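Local coordinates for ANGPTL4 C-terminal chain (Homo sapiens, PDB 6U1U), which forms the fibrinogen-like C-terminal part of a secreted protein that inactivates lipoprotein lipase, slowing triglyceride clearance from blood, and inhibits endothelial cell proliferation and migration, at residues Leu89-Arg94 with Ile194-Trp199; Arg94-Asn99 with Arg202-Gln207; Ser143-Asp148 with Cys157-Ser162. One frame throughout, in Å; residues are numbered along the deposited sequence.

Contact 1 of 3, residues Leu89-Arg94 with Ile194-Trp199; sequences LAVQLR and IFWKTW. With PLM (palmitic acid), chain B.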
# COMPACT_ATOMS: atom_id res chain seq x y z
N LEU A 89 -8.12 4.19 -3.65
CA LEU A 89 -6.71 3.81 -3.43
C LEU A 89 -5.96 4.01 -4.75
O LEU A 89 -6.28 3.36 -5.66
CB LEU A 89 -6.62 2.35 -3.00
CG LEU A 89 -5.22 1.80 -2.79
CD1 LEU A 89 -4.44 2.63 -1.81
CD2 LEU A 89 -5.27 0.37 -2.29
N ALA A 90 -5.07 4.97 -4.81
CA ALA A 90 -4.26 5.22 -6.00
C ALA A 90 -2.92 4.51 -5.87
O ALA A 90 -2.28 4.56 -4.82
CB ALA A 90 -4.04 6.73 -6.18
N VAL A 91 -2.50 3.82 -6.94
CA VAL A 91 -1.26 3.07 -6.93
C VAL A 91 -0.45 3.60 -8.10
O VAL A 91 -0.93 3.57 -9.24
CB VAL A 91 -1.50 1.56 -7.07
CG1 VAL A 91 -0.16 0.82 -7.23
CG2 VAL A 91 -2.27 1.03 -5.84
N GLN A 92 0.74 4.13 -7.84
CA GLN A 92 1.54 4.77 -8.88
C GLN A 92 2.88 4.06 -8.96
O GLN A 92 3.56 3.89 -7.94
CB GLN A 92 1.71 6.25 -8.61
CG GLN A 92 0.30 6.85 -8.36
CD GLN A 92 0.19 8.35 -8.23
OE1 GLN A 92 1.14 9.05 -7.85
NE2 GLN A 92 -1.01 8.86 -8.51
N LEU A 93 3.25 3.65 -10.18
CA LEU A 93 4.41 2.81 -10.42
C LEU A 93 5.33 3.46 -11.44
O LEU A 93 4.86 4.11 -12.37
CB LEU A 93 4.01 1.41 -10.94
CG LEU A 93 2.82 0.73 -10.25
CD1 LEU A 93 2.36 -0.54 -11.00
CD2 LEU A 93 3.19 0.38 -8.79
N ARG A 94 6.65 3.29 -11.26
CA ARG A 94 7.62 3.86 -12.19
C ARG A 94 8.64 2.79 -12.56
O ARG A 94 9.12 2.06 -11.68
CB ARG A 94 8.32 5.10 -11.59
CG ARG A 94 9.26 5.81 -12.58
CD ARG A 94 10.09 6.88 -11.86
NE ARG A 94 9.27 7.80 -11.07
CZ ARG A 94 9.69 8.45 -9.99
NH1 ARG A 94 10.94 8.29 -9.55
NH2 ARG A 94 8.86 9.28 -9.34
N ILE A 194 10.22 -5.52 -5.57
CA ILE A 194 9.09 -4.59 -5.65
C ILE A 194 8.44 -4.83 -7.00
O ILE A 194 8.99 -4.43 -8.03
CB ILE A 194 9.57 -3.15 -5.53
CG1 ILE A 194 10.27 -2.95 -4.19
CG2 ILE A 194 8.43 -2.13 -5.66
CD1 ILE A 194 10.93 -1.59 -4.10
N PHE A 195 7.27 -5.48 -7.02
CA PHE A 195 6.73 -5.86 -8.32
C PHE A 195 5.23 -5.62 -8.37
O PHE A 195 4.54 -5.60 -7.34
CB PHE A 195 7.05 -7.33 -8.65
CG PHE A 195 6.27 -8.34 -7.85
CD1 PHE A 195 6.68 -8.71 -6.56
CD2 PHE A 195 5.13 -8.95 -8.39
CE1 PHE A 195 5.94 -9.66 -5.84
CE2 PHE A 195 4.41 -9.91 -7.68
CZ PHE A 195 4.82 -10.26 -6.41
N TRP A 196 4.71 -5.51 -9.57
CA TRP A 196 3.26 -5.46 -9.90
C TRP A 196 3.15 -6.29 -11.18
O TRP A 196 3.48 -5.80 -12.21
CB TRP A 196 2.77 -4.03 -10.10
CG TRP A 196 1.28 -3.91 -10.20
CD1 TRP A 196 0.52 -4.03 -11.31
CD2 TRP A 196 0.38 -3.59 -9.14
NE1 TRP A 196 -0.79 -3.84 -11.02
CE2 TRP A 196 -0.91 -3.57 -9.69
CE3 TRP A 196 0.54 -3.34 -7.78
CZ2 TRP A 196 -2.04 -3.30 -8.93
CZ3 TRP A 196 -0.57 -3.07 -7.03
CH2 TRP A 196 -1.83 -3.07 -7.60
N LYS A 197 2.66 -7.51 -11.06
CA LYS A 197 2.87 -8.50 -12.12
C LYS A 197 2.27 -8.06 -13.44
O LYS A 197 2.93 -8.12 -14.48
CB LYS A 197 2.29 -9.85 -11.69
CG LYS A 197 2.45 -10.95 -12.80
CD LYS A 197 2.14 -12.31 -12.25
CE LYS A 197 0.63 -12.51 -12.16
NZ LYS A 197 0.25 -13.69 -11.29
N THR A 198 1.06 -7.51 -13.41
CA THR A 198 0.35 -7.19 -14.65
C THR A 198 0.86 -5.96 -15.39
O THR A 198 0.42 -5.72 -16.52
CB THR A 198 -1.15 -7.02 -14.38
OG1 THR A 198 -1.34 -6.03 -13.36
CG2 THR A 198 -1.76 -8.31 -13.93
N TRP A 199 1.78 -5.17 -14.81
CA TRP A 199 2.39 -4.10 -15.59
C TRP A 199 3.70 -4.58 -16.22
O TRP A 199 3.76 -4.84 -17.42
CB TRP A 199 2.57 -2.84 -14.74
CG TRP A 199 2.99 -1.65 -15.57
CD1 TRP A 199 2.50 -1.31 -16.81
CD2 TRP A 199 3.97 -0.65 -15.24
NE1 TRP A 199 3.13 -0.18 -17.27
CE2 TRP A 199 4.03 0.25 -16.33
CE3 TRP A 199 4.82 -0.45 -14.14
CZ2 TRP A 199 4.88 1.35 -16.33
CZ3 TRP A 199 5.68 0.67 -14.16
CH2 TRP A 199 5.70 1.54 -15.24
C1 PLM B . -2.61 -13.29 -9.21
O1 PLM B . -1.60 -13.88 -8.76
O2 PLM B . -2.65 -12.77 -10.33
C2 PLM B . -3.87 -13.27 -8.37
C3 PLM B . -4.81 -12.11 -8.45
C4 PLM B . -5.47 -11.82 -7.11
C5 PLM B . -5.92 -10.40 -6.89
C6 PLM B . -5.96 -9.95 -5.44
C7 PLM B . -5.75 -8.47 -5.25
C8 PLM B . -5.24 -8.03 -3.90
C9 PLM B . -3.76 -7.87 -3.86
CA PLM B . -3.27 -6.61 -3.26
CB PLM B . -3.55 -5.38 -4.02
CC PLM B . -3.39 -4.17 -3.19
CD PLM B . -3.28 -2.91 -3.92
CE PLM B . -4.30 -2.79 -4.99
CF PLM B . -5.46 -1.93 -4.70
CG PLM B . -6.73 -2.70 -4.58

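Contact 2 of 3, residues Arg94-Asn99 with Arg202-Gln207; sequences RDWDGN and RYYPLQ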
# COMPACT_ATOMS: atom_id res chain seq x y z
N ARG A 94 6.65 3.29 -11.26
CA ARG A 94 7.62 3.86 -12.19
C ARG A 94 8.64 2.79 -12.56
O ARG A 94 9.12 2.06 -11.68
CB ARG A 94 8.32 5.10 -11.59
CG ARG A 94 9.26 5.81 -12.58
CD ARG A 94 10.09 6.88 -11.86
NE ARG A 94 9.27 7.80 -11.07
CZ ARG A 94 9.69 8.45 -9.99
NH1 ARG A 94 10.94 8.29 -9.55
NH2 ARG A 94 8.86 9.28 -9.34
N ASP A 95 8.97 2.69 -13.85
CA ASP A 95 9.95 1.68 -14.22
C ASP A 95 11.28 2.37 -14.45
O ASP A 95 11.43 3.58 -14.22
CB ASP A 95 9.49 0.84 -15.43
CG ASP A 95 9.44 1.63 -16.74
OD1 ASP A 95 10.07 2.70 -16.84
OD2 ASP A 95 8.75 1.16 -17.67
N TRP A 96 12.27 1.59 -14.86
CA TRP A 96 13.62 2.13 -14.93
C TRP A 96 13.89 2.89 -16.22
O TRP A 96 14.96 3.48 -16.37
CB TRP A 96 14.63 1.00 -14.76
CG TRP A 96 14.71 0.57 -13.32
CD1 TRP A 96 13.99 -0.41 -12.73
CD2 TRP A 96 15.55 1.13 -12.30
NE1 TRP A 96 14.32 -0.50 -11.40
CE2 TRP A 96 15.27 0.43 -11.11
CE3 TRP A 96 16.49 2.16 -12.27
CZ2 TRP A 96 15.93 0.70 -9.91
CZ3 TRP A 96 17.15 2.44 -11.07
CH2 TRP A 96 16.86 1.71 -9.90
N ASP A 97 12.91 2.94 -17.11
CA ASP A 97 12.98 3.83 -18.26
C ASP A 97 12.17 5.10 -18.05
O ASP A 97 11.95 5.85 -19.01
CB ASP A 97 12.51 3.10 -19.50
CG ASP A 97 13.50 2.08 -19.96
OD1 ASP A 97 14.70 2.42 -19.99
OD2 ASP A 97 13.08 0.95 -20.29
N GLY A 98 11.70 5.35 -16.83
CA GLY A 98 10.96 6.56 -16.54
C GLY A 98 9.48 6.52 -16.86
O GLY A 98 8.80 7.53 -16.63
N ASN A 99 8.96 5.41 -17.37
CA ASN A 99 7.52 5.30 -17.59
C ASN A 99 6.81 5.22 -16.26
O ASN A 99 7.29 4.57 -15.33
CB ASN A 99 7.19 4.05 -18.40
CG ASN A 99 7.94 3.99 -19.71
OD1 ASN A 99 8.69 3.05 -19.98
ND2 ASN A 99 7.73 5.00 -20.54
N ARG A 202 6.23 -10.36 -13.19
CA ARG A 202 6.44 -10.85 -11.83
C ARG A 202 7.82 -10.49 -11.30
O ARG A 202 7.99 -10.23 -10.11
CB ARG A 202 6.23 -12.37 -11.79
CG ARG A 202 6.68 -13.08 -10.50
CD ARG A 202 5.82 -12.69 -9.32
NE ARG A 202 6.23 -13.29 -8.05
CZ ARG A 202 7.15 -12.76 -7.25
NH1 ARG A 202 7.81 -11.66 -7.63
NH2 ARG A 202 7.45 -13.35 -6.10
N TYR A 203 8.84 -10.48 -12.14
CA TYR A 203 10.18 -10.28 -11.60
C TYR A 203 10.84 -9.00 -12.09
O TYR A 203 12.07 -8.90 -12.07
CB TYR A 203 11.06 -11.47 -11.91
CG TYR A 203 10.51 -12.82 -11.49
CD1 TYR A 203 9.55 -13.48 -12.27
CD2 TYR A 203 10.95 -13.45 -10.35
CE1 TYR A 203 9.09 -14.73 -11.93
CE2 TYR A 203 10.47 -14.68 -9.99
CZ TYR A 203 9.54 -15.31 -10.77
OH TYR A 203 9.05 -16.54 -10.40
N TYR A 204 10.06 -8.03 -12.53
CA TYR A 204 10.62 -6.73 -12.84
C TYR A 204 10.71 -5.90 -11.56
O TYR A 204 9.67 -5.65 -10.93
CB TYR A 204 9.75 -6.01 -13.87
CG TYR A 204 10.39 -4.73 -14.36
CD1 TYR A 204 11.20 -4.72 -15.49
CD2 TYR A 204 10.21 -3.53 -13.68
CE1 TYR A 204 11.80 -3.57 -15.92
CE2 TYR A 204 10.80 -2.37 -14.10
CZ TYR A 204 11.61 -2.39 -15.22
OH TYR A 204 12.19 -1.21 -15.63
N PRO A 205 11.89 -5.45 -11.15
CA PRO A 205 12.00 -4.62 -9.93
C PRO A 205 11.70 -3.16 -10.24
O PRO A 205 12.41 -2.51 -11.01
CB PRO A 205 13.46 -4.81 -9.49
CG PRO A 205 14.20 -4.96 -10.79
CD PRO A 205 13.21 -5.69 -11.76
N LEU A 206 10.65 -2.63 -9.62
CA LEU A 206 10.23 -1.27 -9.94
C LEU A 206 11.18 -0.24 -9.36
O LEU A 206 11.85 -0.46 -8.35
CB LEU A 206 8.81 -1.03 -9.43
CG LEU A 206 7.79 -1.90 -10.16
CD1 LEU A 206 6.47 -1.97 -9.42
CD2 LEU A 206 7.56 -1.34 -11.59
N GLN A 207 11.24 0.91 -10.03
CA GLN A 207 12.15 1.96 -9.59
C GLN A 207 11.54 2.82 -8.49
O GLN A 207 12.27 3.33 -7.63
CB GLN A 207 12.56 2.83 -10.79
CG GLN A 207 13.65 3.85 -10.45
CD GLN A 207 13.78 4.98 -11.46
OE1 GLN A 207 13.53 4.80 -12.66
NE2 GLN A 207 14.20 6.15 -10.99
O HOH W 1 13.54 -1.18 -17.84

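Contact 3 of 3, residues Ser143-Asp148 with Cys157-Ser162; sequences STWDQD and CAKSLS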
# COMPACT_ATOMS: atom_id res chain seq x y z
N SER A 143 -0.23 -9.21 5.64
CA SER A 143 0.65 -10.21 6.26
C SER A 143 2.08 -9.70 6.34
O SER A 143 2.57 -9.03 5.43
CB SER A 143 0.66 -11.56 5.48
OG SER A 143 -0.60 -12.22 5.59
N THR A 144 2.77 -10.06 7.43
CA THR A 144 4.20 -9.82 7.61
C THR A 144 4.83 -11.16 7.99
O THR A 144 4.12 -12.14 8.23
CB THR A 144 4.47 -8.81 8.75
OG1 THR A 144 3.85 -9.28 9.96
CG2 THR A 144 3.86 -7.44 8.38
N TRP A 145 6.17 -11.21 8.06
CA TRP A 145 6.80 -12.52 8.25
C TRP A 145 6.40 -13.14 9.59
O TRP A 145 6.26 -14.37 9.70
CB TRP A 145 8.32 -12.40 8.10
CG TRP A 145 8.99 -11.63 9.16
CD1 TRP A 145 9.37 -10.33 9.10
CD2 TRP A 145 9.38 -12.10 10.46
NE1 TRP A 145 9.97 -9.95 10.27
CE2 TRP A 145 9.99 -11.02 11.13
CE3 TRP A 145 9.29 -13.33 11.11
CZ2 TRP A 145 10.51 -11.13 12.43
CZ3 TRP A 145 9.80 -13.44 12.41
CH2 TRP A 145 10.40 -12.34 13.04
N ASP A 146 6.13 -12.31 10.59
CA ASP A 146 5.76 -12.83 11.90
C ASP A 146 4.26 -12.97 12.11
O ASP A 146 3.84 -13.46 13.17
CB ASP A 146 6.37 -11.94 13.00
CG ASP A 146 5.87 -10.52 12.96
OD1 ASP A 146 5.66 -9.97 11.84
OD2 ASP A 146 5.69 -9.93 14.05
N GLN A 147 3.44 -12.58 11.13
CA GLN A 147 1.99 -12.63 11.23
C GLN A 147 1.50 -12.85 9.80
O GLN A 147 1.01 -11.95 9.11
CB GLN A 147 1.39 -11.36 11.82
CG GLN A 147 1.54 -11.21 13.33
CD GLN A 147 0.70 -12.24 14.07
OE1 GLN A 147 1.24 -13.01 14.85
NE2 GLN A 147 -0.60 -12.28 13.80
N ASP A 148 1.68 -14.07 9.29
CA ASP A 148 1.36 -14.35 7.90
C ASP A 148 0.09 -15.18 7.81
O ASP A 148 -0.11 -16.11 8.60
CB ASP A 148 2.50 -15.07 7.20
CG ASP A 148 2.16 -15.37 5.73
OD1 ASP A 148 2.29 -14.46 4.87
OD2 ASP A 148 1.74 -16.51 5.46
N CYS A 157 3.98 -16.67 3.08
CA CYS A 157 4.27 -15.84 1.91
C CYS A 157 5.19 -14.67 2.26
O CYS A 157 6.17 -14.40 1.56
CB CYS A 157 2.96 -15.36 1.29
SG CYS A 157 3.19 -14.28 -0.10
N ALA A 158 4.91 -13.96 3.35
CA ALA A 158 5.74 -12.81 3.66
C ALA A 158 7.18 -13.23 3.97
O ALA A 158 8.14 -12.55 3.59
CB ALA A 158 5.13 -12.03 4.84
N LYS A 159 7.35 -14.35 4.66
CA LYS A 159 8.71 -14.78 4.96
C LYS A 159 9.46 -15.19 3.69
O LYS A 159 10.66 -14.94 3.56
CB LYS A 159 8.67 -15.94 5.96
CG LYS A 159 9.94 -16.09 6.78
CD LYS A 159 9.64 -16.51 8.22
CE LYS A 159 9.88 -18.00 8.42
NZ LYS A 159 9.56 -18.43 9.83
N SER A 160 8.77 -15.82 2.74
CA SER A 160 9.45 -16.25 1.53
C SER A 160 9.80 -15.06 0.64
O SER A 160 10.78 -15.12 -0.09
CB SER A 160 8.60 -17.29 0.78
OG SER A 160 7.71 -16.68 -0.13
N LEU A 161 9.04 -13.98 0.73
CA LEU A 161 9.40 -12.79 -0.04
C LEU A 161 10.09 -11.79 0.89
O LEU A 161 11.12 -12.11 1.51
CB LEU A 161 8.15 -12.21 -0.70
CG LEU A 161 7.36 -13.19 -1.58
CD1 LEU A 161 6.23 -12.46 -2.37
CD2 LEU A 161 8.27 -13.95 -2.52
N SER A 162 9.55 -10.59 1.00
CA SER A 162 10.14 -9.57 1.86
C SER A 162 9.07 -8.54 2.14
O SER A 162 8.22 -8.29 1.30
CB SER A 162 11.33 -8.90 1.18
OG SER A 162 11.99 -7.98 2.04

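Contact 1 of 3, residues Leu89-Arg94 with Ile194-Trp199
Two hydrophobic side chains of one strand, V91 and L93, meet the same face of the W196 indole. L93 makes a CH-pi contact there, its CD1 methyl 4.0 Å from the centroid of the five-membered ring and 28° off the ring normal. V91 takes the six-membered part, with V91 CG1 3.9 Å from W196 CZ3. W196 reaches the strand with its CG anti to the backbone N (chi1 -170°). A second apolar contact follows where W199 N bonds back to W196 O: W199 CZ3 lies 3.7 Å from L93 CB, and the edge of the W199 ring faces the carbonyl carbon of R94.

The bound palmitic acid adds an apolar neighbour, its CE lying near the indole plane 3.6 Å from W196 CH2. At the carboxylate end of the fatty acid, K197 NZ donates to O1 at 3.1 Å and to O2 at 3.2 Å; the same NZ also bonds S171 O, and T169 bonds the carboxylate.

The two segments are thus joined without a hydrogen bond between them, and line one side of the fatty-acid site in this fibrinogen-like domain. W196 gives a face to the sheet and an edge to the lipid, and the adjoining lysine probably favours an ionised head group.

Contact 2 of 3, residues Arg94-Asn99 with Arg202-Gln207
The phenol oxygen of Y204 is bonded to W96 N of the facing loop and to a water. W96 N donates to Y204 OH at 2.9 Å, nearly straight at 166°, and the water, 2.6 Å from Y204 OH, passes a hydrogen bond on to D97 OD2. With chi1 at -172° the Y204 ring extends away from its own backbone N, and its hydroxyl also packs against the CB atoms of D95 and W96.

W96 then folds back over the other segment. Its indole NE1 makes a weak, bent bond to P205 O at 2.8 Å, the carbonyl lying at the ring edge. The Q207 side chain lies across one face: Q207 CG is 3.6 Å from the centroid of the six-membered ring and only 3° off its normal, a CH-pi contact, with CB beside it. The backbone of that glutamine is tied as well, Q207 N donating to R94 O at 2.9 Å.

D95 orders the loop from within. Its OD1 accepts D97 N at 2.9 Å and N99 N at 3.0 Å, the two arriving from opposite faces of the carboxylate, while OD2 forms a salt bridge with R200. The first of these bonds makes an Asx turn, and D95 to G98 is a type I turn. With G98 at positive phi and D95 N bonded to N99 O, the loop is the type I turn plus G1 bulge that commonly closes a beta hairpin, here between strands 87-94 and 100-109.

Contact 3 of 3, residues Ser143-Asp148 with Cys157-Ser162
D148 turns its carboxylate onto the first N-H groups of helix 157-160. A fully extended first torsion (chi1 180°) carries the group out to the helix, where D148 OD1 receives A158 N at 3.1 Å along an almost linear bond of 168°. The donor arrives from above the carboxylate plane. D148 OD2 takes a weak bond from C157 N at 3.3 Å and is also held by D150 N, which restrains the rotation of the group.

A158 fills the centre of the contact with a single methyl, its CB 3.3 Å from T144 C and 3.5 Å from W145 N, set against the peptide link of the type I turn from T144 to Q147. That turn is braced by its own side chains, T144 OG1 donating to D146 OD1 at 2.7 Å, on the syn side but tilted well out of the carboxylate plane; W57 N shares the same oxygen.

The course of the backbone brings W145 CB to 4.0 Å from K159 CA. From there chi1, at 67°, sets CG between the backbone N and the carbonyl carbon and swings the indole away from the helix. D146 CB lies over one ring face. K159, bent in the middle of its chain, brings CD obliquely beside the indole.

C157, whose sulfur is joined to C170, thus lies on a helix whose N-terminal amides are met by an anion. Those N-H dipoles would be expected to stabilise the negative charge of D148, and the charge in turn the helix start.

In the fold
From the N terminus, strand 87-94 supplies the first half of contact 1 and runs through the shared residue R94 into the hairpin turn of contact 2. In the long excursion that follows, contact 3 closes a short loop, joining the region after strand 138-140 to segment 157-162, which begins with helix 157-160 and carries C157 of the disulfide with C170. On the chain's return, 194-199 completes contact 1 and 202-207 contact 2, so these two cross while contact 3 lies within both of their loops. Contacts 1 and 2 adjoin, with a probable hydrogen bond between I194 O and L206 N; they tie the 194-207 region to strand 87-94 and to the turn that follows it.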